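Local coordinates for protein 4-hydroxybutyrate CoA-transferase (Porphyromonas gingivalis, PDB 3EH7) that probably transfers coenzyme A between carboxylic acids such as acetate and 4-hydroxybutyrate, as a member of the acetyl-CoA hydrolase/transferase family, at residues Lys23-Lys26 and Asn27-Val31. Residues are numbered along the deposited sequence; the frame is centred on the assembly and turned at random.
Sequences KHIK and NGERV
Lys-26 and Glu-29 hold the two ends of a type II beta turn, which leads from helix 18-22 into strand 30-33 of the parallel sheet. The turn bond runs from Glu-29 N to Lys-26 O, 3.2 Å. Gly-28 takes the positive phi at the third position. The side chain of Glu-29 folds back over the turn. Its CG lies beside its own backbone N, and the chain beyond is extended (chi2 -177°). This brings the carboxylate to Lys-26, where its two oxygens do different work. OE1 accepts a hydrogen bond from the backbone N of Lys-26, 2.9 Å. That N-H comes from above the carboxylate plane, 70° out of it. OE2 receives Lys-26 NZ at 2.8 Å in a salt bridge, on the syn side, tilted 24° out of the carboxylate plane. The lysine chain, bent at chi3 and chi4, curls to reach it. Together these bonds restrict rotation of the carboxylate. On the buried side, Ile-25 and Val-31 cross at about a right angle, with their CG2 methyls 3.8 Å apart. Phe-54 and Ile-124 continue this apolar patch. Water 1 accepts from Lys-26 NZ and lies 2.7 Å from both His-24 O and Glu-29 OE1.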
ATOM      1  N   LYS A  23     -22.442 -32.355   9.656  1.00 26.22           N
ATOM      2  CA  LYS A  23     -21.909 -33.717   9.816  1.00 27.03           C
ATOM      3  C   LYS A  23     -20.851 -34.072   8.750  1.00 27.33           C
ATOM      4  O   LYS A  23     -19.940 -34.860   9.015  1.00 28.09           O
ATOM      5  CB  LYS A  23     -23.072 -34.712   9.732  1.00 26.83           C
ATOM      6  CG  LYS A  23     -22.806 -36.091  10.268  1.00 28.60           C
ATOM      7  CD  LYS A  23     -24.022 -37.008  10.058  1.00 28.43           C
ATOM      8  CE  LYS A  23     -24.296 -37.280   8.563  1.00 28.73           C
ATOM      9  NZ  LYS A  23     -25.071 -38.552   8.329  1.00 28.32           N
ATOM     10  N   HIS A  24     -20.991 -33.499   7.554  1.00 27.15           N
ATOM     11  CA  HIS A  24     -20.120 -33.803   6.414  1.00 27.28           C
ATOM     12  C   HIS A  24     -18.830 -32.997   6.365  1.00 27.31           C
ATOM     13  O   HIS A  24     -18.045 -33.151   5.434  1.00 26.28           O
ATOM     14  CB  HIS A  24     -20.910 -33.648   5.104  1.00 27.32           C
ATOM     15  CG  HIS A  24     -22.138 -34.500   5.064  1.00 28.30           C
ATOM     16  ND1 HIS A  24     -22.091 -35.854   4.827  1.00 30.11           N
ATOM     17  CD2 HIS A  24     -23.439 -34.203   5.286  1.00 30.13           C
ATOM     18  CE1 HIS A  24     -23.313 -36.355   4.879  1.00 31.62           C
ATOM     19  NE2 HIS A  24     -24.150 -35.371   5.156  1.00 31.36           N
ATOM     20  N   ILE A  25     -18.614 -32.148   7.365  1.00 27.81           N
ATOM     21  CA  ILE A  25     -17.326 -31.506   7.543  1.00 28.68           C
ATOM     22  C   ILE A  25     -16.400 -32.522   8.183  1.00 29.59           C
ATOM     23  O   ILE A  25     -16.835 -33.287   9.032  1.00 29.50           O
ATOM     24  CB  ILE A  25     -17.402 -30.300   8.473  1.00 28.65           C
ATOM     25  CG1 ILE A  25     -18.429 -29.275   7.969  1.00 27.82           C
ATOM     26  CG2 ILE A  25     -16.007 -29.660   8.603  1.00 29.58           C
ATOM     27  CD1 ILE A  25     -18.638 -28.114   8.926  1.00 25.94           C
ATOM     28  N   LYS A  26     -15.123 -32.512   7.795  1.00 30.47           N
ATOM     29  CA  LYS A  26     -14.164 -33.517   8.264  1.00 30.47           C
ATOM     30  C   LYS A  26     -13.070 -32.839   9.057  1.00 31.05           C
ATOM     31  O   LYS A  26     -12.769 -31.645   8.839  1.00 30.78           O
ATOM     32  CB  LYS A  26     -13.594 -34.325   7.085  1.00 30.50           C
ATOM     33  CG  LYS A  26     -14.680 -35.100   6.318  1.00 31.35           C
ATOM     34  CD  LYS A  26     -14.192 -35.936   5.120  1.00 32.62           C
ATOM     35  CE  LYS A  26     -13.522 -35.103   4.001  1.00 33.30           C
ATOM     36  NZ  LYS A  26     -14.397 -34.189   3.181  1.00 32.24           N
ATOM     37  N   ASN A  27     -12.496 -33.577  10.007  1.00 31.38           N
ATOM     38  CA  ASN A  27     -11.447 -33.020  10.863  1.00 31.92           C
ATOM     39  C   ASN A  27     -10.301 -32.466  10.040  1.00 31.47           C
ATOM     40  O   ASN A  27      -9.964 -33.001   8.994  1.00 31.96           O
ATOM     41  CB  ASN A  27     -10.920 -34.041  11.883  1.00 32.75           C
ATOM     42  CG  ASN A  27     -11.340 -33.703  13.315  1.00 35.50           C
ATOM     43  OD1 ASN A  27     -10.972 -32.637  13.870  1.00 39.33           O
ATOM     44  ND2 ASN A  27     -12.124 -34.591  13.914  1.00 37.90           N
ATOM     45  N   GLY A  28      -9.729 -31.367  10.510  1.00 30.89           N
ATOM     46  CA  GLY A  28      -8.633 -30.721   9.811  1.00 30.56           C
ATOM     47  C   GLY A  28      -9.024 -29.821   8.648  1.00 30.05           C
ATOM     48  O   GLY A  28      -8.145 -29.276   8.000  1.00 29.77           O
ATOM     49  N   GLU A  29     -10.324 -29.685   8.357  1.00 29.95           N
ATOM     50  CA  GLU A  29     -10.784 -28.866   7.228  1.00 29.13           C
ATOM     51  C   GLU A  29     -10.905 -27.401   7.645  1.00 29.11           C
ATOM     52  O   GLU A  29     -11.007 -27.089   8.835  1.00 30.00           O
ATOM     53  CB  GLU A  29     -12.105 -29.401   6.658  1.00 29.64           C
ATOM     54  CG  GLU A  29     -11.921 -30.660   5.763  1.00 28.61           C
ATOM     55  CD  GLU A  29     -13.210 -31.144   5.142  1.00 31.15           C
ATOM     56  OE1 GLU A  29     -14.300 -30.741   5.628  1.00 33.19           O
ATOM     57  OE2 GLU A  29     -13.153 -31.939   4.166  1.00 31.38           O
ATOM     58  N   ARG A  30     -10.816 -26.500   6.681  1.00 28.43           N
ATOM     59  CA  ARG A  30     -11.087 -25.091   6.935  1.00 28.07           C
ATOM     60  C   ARG A  30     -12.497 -24.757   6.447  1.00 27.17           C
ATOM     61  O   ARG A  30     -12.856 -25.048   5.306  1.00 26.48           O
ATOM     62  CB  ARG A  30     -10.074 -24.182   6.261  1.00 28.41           C
ATOM     63  CG  ARG A  30     -10.208 -22.754   6.728  1.00 30.59           C
ATOM     64  CD  ARG A  30      -9.367 -21.767   5.951  1.00 34.45           C
ATOM     65  NE  ARG A  30      -8.030 -21.589   6.509  1.00 35.67           N
ATOM     66  CZ  ARG A  30      -6.960 -22.272   6.121  1.00 38.14           C
ATOM     67  NH1 ARG A  30      -7.061 -23.219   5.187  1.00 40.43           N
ATOM     68  NH2 ARG A  30      -5.787 -22.035   6.686  1.00 37.49           N
ATOM     69  N   VAL A  31     -13.284 -24.147   7.324  1.00 26.25           N
ATOM     70  CA  VAL A  31     -14.690 -23.857   7.055  1.00 25.62           C
ATOM     71  C   VAL A  31     -14.837 -22.358   7.059  1.00 25.28           C
ATOM     72  O   VAL A  31     -14.461 -21.725   8.035  1.00 26.18           O
ATOM     73  CB  VAL A  31     -15.585 -24.434   8.167  1.00 25.95           C
ATOM     74  CG1 VAL A  31     -17.050 -24.177   7.867  1.00 24.84           C
ATOM     75  CG2 VAL A  31     -15.313 -25.906   8.352  1.00 25.38           C
TER
HETATM   76  O   HOH W   1     -15.979 -32.068   4.008  1.00 27.19           O